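Local coordinates for phosphoribosylaminoimidazole-succinocarboxamide synthase (Pyrococcus horikoshii, PDB 4O7Z), which catalyses the ATP-dependent joining of L-aspartate to 5-amino-1-(5-phospho-D-ribosyl)imidazole-4-carboxylate, giving SAICAR in de novo purine biosynthesis, at residues V91-V96 against L171-L176. Sequence-based numbering, arbitrary orientation.
Sequences VVRNVV and LVDFKL. With 5GP (guanosine-5'-monophosphate), chain B.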
ATOM      1  N   VAL A  91      -1.250  11.190  -0.994  1.00 13.50           N
ATOM      2  CA  VAL A  91      -0.995  11.712   0.335  1.00 14.03           C
ATOM      3  C   VAL A  91       0.514  11.904   0.559  1.00 14.58           C
ATOM      4  O   VAL A  91       1.300  10.983   0.370  1.00 15.12           O
ATOM      5  CB  VAL A  91      -1.660  10.826   1.437  1.00 13.69           C
ATOM      6  CG1 VAL A  91      -1.277  11.319   2.822  1.00 13.35           C
ATOM      7  CG2 VAL A  91      -3.190  10.849   1.299  1.00 12.77           C
ATOM      8  N   VAL A  92       0.909  13.115   0.929  1.00 14.93           N
ATOM      9  CA  VAL A  92       2.288  13.390   1.348  1.00 15.61           C
ATOM     10  C   VAL A  92       2.341  13.570   2.882  1.00 15.16           C
ATOM     11  O   VAL A  92       1.525  14.261   3.445  1.00 15.27           O
ATOM     12  CB  VAL A  92       2.862  14.614   0.606  1.00 15.47           C
ATOM     13  CG1 VAL A  92       4.366  14.740   0.847  1.00 15.33           C
ATOM     14  CG2 VAL A  92       2.587  14.496  -0.885  1.00 15.10           C
ATOM     15  N   ARG A  93       3.288  12.908   3.536  1.00 15.47           N
ATOM     16  CA  ARG A  93       3.408  12.896   4.998  1.00 15.17           C
ATOM     17  C   ARG A  93       4.831  13.308   5.435  1.00 15.89           C
ATOM     18  O   ARG A  93       5.820  12.731   4.975  1.00 15.40           O
ATOM     19  CB  ARG A  93       3.014  11.509   5.541  1.00 14.91           C
ATOM     20  CG  ARG A  93       1.906  10.828   4.706  1.00 15.25           C
ATOM     21  CD  ARG A  93       1.281   9.593   5.348  1.00 14.81           C
ATOM     22  NE  ARG A  93       0.436   9.968   6.474  1.00 14.91           N
ATOM     23  CZ  ARG A  93      -0.848   9.652   6.649  1.00 15.13           C
ATOM     24  NH1 ARG A  93      -1.529   8.906   5.765  1.00 14.40           N
ATOM     25  NH2 ARG A  93      -1.457  10.103   7.747  1.00 14.49           N
ATOM     26  N   ASN A  94       4.913  14.339   6.280  1.00 16.66           N
ATOM     27  CA  ASN A  94       6.178  14.838   6.859  1.00 17.43           C
ATOM     28  C   ASN A  94       6.330  14.467   8.338  1.00 18.06           C
ATOM     29  O   ASN A  94       7.458  14.259   8.837  1.00 18.13           O
ATOM     30  CB  ASN A  94       6.267  16.368   6.734  1.00 16.87           C
ATOM     31  CG  ASN A  94       6.197  16.845   5.293  1.00 17.13           C
ATOM     32  OD1 ASN A  94       6.921  16.350   4.432  1.00 17.91           O
ATOM     33  ND2 ASN A  94       5.327  17.810   5.028  1.00 16.48           N
ATOM     34  N   VAL A  95       5.182  14.408   9.019  1.00 17.03           N
ATOM     35  CA  VAL A  95       5.086  14.083  10.439  1.00 17.31           C
ATOM     36  C   VAL A  95       4.053  12.963  10.642  1.00 17.77           C
ATOM     37  O   VAL A  95       3.006  12.933   9.982  1.00 18.11           O
ATOM     38  CB  VAL A  95       4.731  15.344  11.266  1.00 16.95           C
ATOM     39  CG1 VAL A  95       4.416  14.999  12.712  1.00 16.24           C
ATOM     40  CG2 VAL A  95       5.889  16.339  11.211  1.00 16.31           C
ATOM     41  N   VAL A  96       4.372  12.013  11.515  1.00 17.99           N
ATOM     42  CA  VAL A  96       3.487  10.888  11.772  1.00 17.59           C
ATOM     43  C   VAL A  96       2.188  11.388  12.449  1.00 18.02           C
ATOM     44  O   VAL A  96       2.219  12.096  13.486  1.00 17.93           O
ATOM     45  CB  VAL A  96       4.222   9.808  12.596  1.00 17.18           C
ATOM     46  CG1 VAL A  96       3.285   8.695  13.039  1.00 16.79           C
ATOM     47  CG2 VAL A  96       5.375   9.220  11.786  1.00 16.54           C
ATOM     48  N   LEU A 171       3.572  21.707   8.368  1.00 24.87           N
ATOM     49  CA  LEU A 171       2.772  20.937   7.438  1.00 22.78           C
ATOM     50  C   LEU A 171       3.034  19.465   7.743  1.00 21.86           C
ATOM     51  O   LEU A 171       4.070  18.897   7.383  1.00 21.63           O
ATOM     52  CB  LEU A 171       3.088  21.310   5.983  1.00 22.97           C
ATOM     53  CG  LEU A 171       2.340  20.558   4.861  1.00 22.92           C
ATOM     54  CD1 LEU A 171       0.836  20.758   4.922  1.00 21.01           C
ATOM     55  CD2 LEU A 171       2.893  21.000   3.511  1.00 22.79           C
ATOM     56  N   VAL A 172       2.076  18.866   8.441  1.00 20.47           N
ATOM     57  CA  VAL A 172       2.187  17.503   8.938  1.00 18.24           C
ATOM     58  C   VAL A 172       2.025  16.488   7.785  1.00 18.12           C
ATOM     59  O   VAL A 172       2.911  15.641   7.561  1.00 17.32           O
ATOM     60  CB  VAL A 172       1.134  17.297  10.044  1.00 17.72           C
ATOM     61  CG1 VAL A 172       0.971  15.822  10.409  1.00 16.73           C
ATOM     62  CG2 VAL A 172       1.485  18.158  11.261  1.00 17.40           C
ATOM     63  N   ASP A 173       0.896  16.591   7.070  1.00 16.88           N
ATOM     64  CA  ASP A 173       0.614  15.799   5.874  1.00 17.33           C
ATOM     65  C   ASP A 173      -0.505  16.490   5.091  1.00 17.29           C
ATOM     66  O   ASP A 173      -1.083  17.475   5.561  1.00 17.92           O
ATOM     67  CB  ASP A 173       0.220  14.346   6.233  1.00 16.89           C
ATOM     68  CG  ASP A 173      -0.999  14.271   7.162  1.00 17.38           C
ATOM     69  OD1 ASP A 173      -1.934  15.075   6.985  1.00 16.67           O
ATOM     70  OD2 ASP A 173      -1.023  13.418   8.084  1.00 17.67           O
ATOM     71  N   PHE A 174      -0.833  15.968   3.920  1.00 16.07           N
ATOM     72  CA  PHE A 174      -1.930  16.538   3.144  1.00 15.82           C
ATOM     73  C   PHE A 174      -2.320  15.627   1.982  1.00 14.95           C
ATOM     74  O   PHE A 174      -1.553  14.752   1.575  1.00 14.54           O
ATOM     75  CB  PHE A 174      -1.560  17.946   2.637  1.00 16.21           C
ATOM     76  CG  PHE A 174      -0.361  17.978   1.715  1.00 16.23           C
ATOM     77  CD1 PHE A 174      -0.529  17.946   0.336  1.00 16.57           C
ATOM     78  CD2 PHE A 174       0.922  18.044   2.223  1.00 16.22           C
ATOM     79  CE1 PHE A 174       0.560  17.975  -0.528  1.00 16.61           C
ATOM     80  CE2 PHE A 174       2.029  18.075   1.368  1.00 17.18           C
ATOM     81  CZ  PHE A 174       1.848  18.043  -0.013  1.00 16.53           C
ATOM     82  N   LYS A 175      -3.507  15.856   1.438  1.00 14.44           N
ATOM     83  CA  LYS A 175      -4.004  15.067   0.330  1.00 13.73           C
ATOM     84  C   LYS A 175      -4.147  15.938  -0.938  1.00 13.81           C
ATOM     85  O   LYS A 175      -4.677  17.069  -0.887  1.00 13.16           O
ATOM     86  CB  LYS A 175      -5.322  14.412   0.719  1.00 14.28           C
ATOM     87  CG  LYS A 175      -5.895  13.433  -0.297  1.00 16.03           C
ATOM     88  CD  LYS A 175      -6.870  14.095  -1.254  1.00 16.80           C
ATOM     89  CE  LYS A 175      -8.225  14.342  -0.578  1.00 17.23           C
ATOM     90  NZ  LYS A 175      -9.094  15.125  -1.500  1.00 17.36           N
ATOM     91  N   LEU A 176      -3.671  15.380  -2.060  1.00 12.39           N
ATOM     92  CA  LEU A 176      -3.835  15.958  -3.382  1.00 11.99           C
ATOM     93  C   LEU A 176      -4.603  15.053  -4.335  1.00 12.11           C
ATOM     94  O   LEU A 176      -4.580  13.822  -4.218  1.00 11.49           O
ATOM     95  CB  LEU A 176      -2.471  16.223  -4.030  1.00 12.02           C
ATOM     96  CG  LEU A 176      -1.508  17.196  -3.340  1.00 12.19           C
ATOM     97  CD1 LEU A 176      -0.208  17.185  -4.118  1.00 11.85           C
ATOM     98  CD2 LEU A 176      -2.075  18.609  -3.196  1.00 11.79           C
TER
HETATM   99  P   5GP B 301      -4.965   9.885   6.886  1.00 25.28           P
HETATM  100  O1P 5GP B 301      -4.498   8.776   5.975  1.00 24.84           O
HETATM  101  O2P 5GP B 301      -4.071  10.124   8.078  1.00 24.64           O
HETATM  102  O3P 5GP B 301      -6.425   9.830   7.237  1.00 25.13           O
HETATM  103  O5' 5GP B 301      -4.876  11.230   6.016  1.00 25.53           O
HETATM  104  C5' 5GP B 301      -3.638  11.849   5.641  1.00 26.01           C
HETATM  105  C4' 5GP B 301      -3.841  13.295   5.181  1.00 26.63           C
HETATM  106  O4' 5GP B 301      -4.580  13.372   3.960  1.00 27.76           O
HETATM  107  C3' 5GP B 301      -4.622  14.130   6.191  1.00 27.12           C
HETATM  108  O3' 5GP B 301      -4.131  15.468   6.139  1.00 25.90           O
HETATM  109  C2' 5GP B 301      -6.039  14.145   5.684  1.00 27.02           C
HETATM  110  O2' 5GP B 301      -6.669  15.368   6.092  1.00 25.60           O
HETATM  111  C1' 5GP B 301      -5.853  13.999   4.171  1.00 28.55           C
HETATM  112  N9  5GP B 301      -6.924  13.125   3.629  1.00 31.44           N
HETATM  113  C8  5GP B 301      -6.817  11.821   3.269  1.00 30.15           C
HETATM  114  N7  5GP B 301      -8.007  11.337   2.831  1.00 29.99           N
HETATM  115  C5  5GP B 301      -8.897  12.347   2.901  1.00 31.49           C
HETATM  116  C6  5GP B 301     -10.337  12.526   2.590  1.00 33.78           C
HETATM  117  O6  5GP B 301     -11.003  11.571   2.139  1.00 36.79           O
HETATM  118  N1  5GP B 301     -10.891  13.730   2.808  1.00 32.60           N
HETATM  119  C2  5GP B 301     -10.187  14.781   3.295  1.00 32.28           C
HETATM  120  N2  5GP B 301     -10.824  15.972   3.482  1.00 29.26           N
HETATM  121  N3  5GP B 301      -8.858  14.689   3.610  1.00 31.23           N
HETATM  122  C4  5GP B 301      -8.186  13.523   3.427  1.00 31.45           C
HETATM  123  O   HOH W   1       1.094  11.751   8.594  1.00 14.42           O
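Val92 lies over one face of the Phe174 ring, its CB 4.0 Å from the ring centroid in a CH-pi contact, and the backbones pair as antiparallel strands through Val92 N to Phe174 O (3.0 Å) and Phe174 N to Val92 O. With chi1 at 61°, Phe174 CG sits between its own backbone N and carbonyl carbon, which lays the ring alongside the valine; helix 143-165 packs against both. Where the chain turns a corner at Asn94, Val172 O accepts from two donors, Asn94 N at 2.7 Å and Val95 N, and Val172 CG1 packs on Val95 CB. The Asn94 amide adds a bond from ND2 to Leu171 O (2.9 Å).

On the opposite sheet face, Arg93 NH2 meets Asp173 OD2 in a 3.4 Å salt bridge, the guanidinium and carboxylate planes nearly perpendicular. Arg93 NH1 and NH2 also bond separate phosphate oxygens of guanosine-5'-monophosphate, O1P and O2P, and a water links NE to Asp173 OD2. With an alanine here, the phosphate would probably lose both bonds and Asp173 this cationic partner. Val91 CG1 lies against C5' and Lys175 CB against O4'; this face thus floors a nucleotide pocket, consistent with the ribose-phosphate site of a SAICAR synthetase.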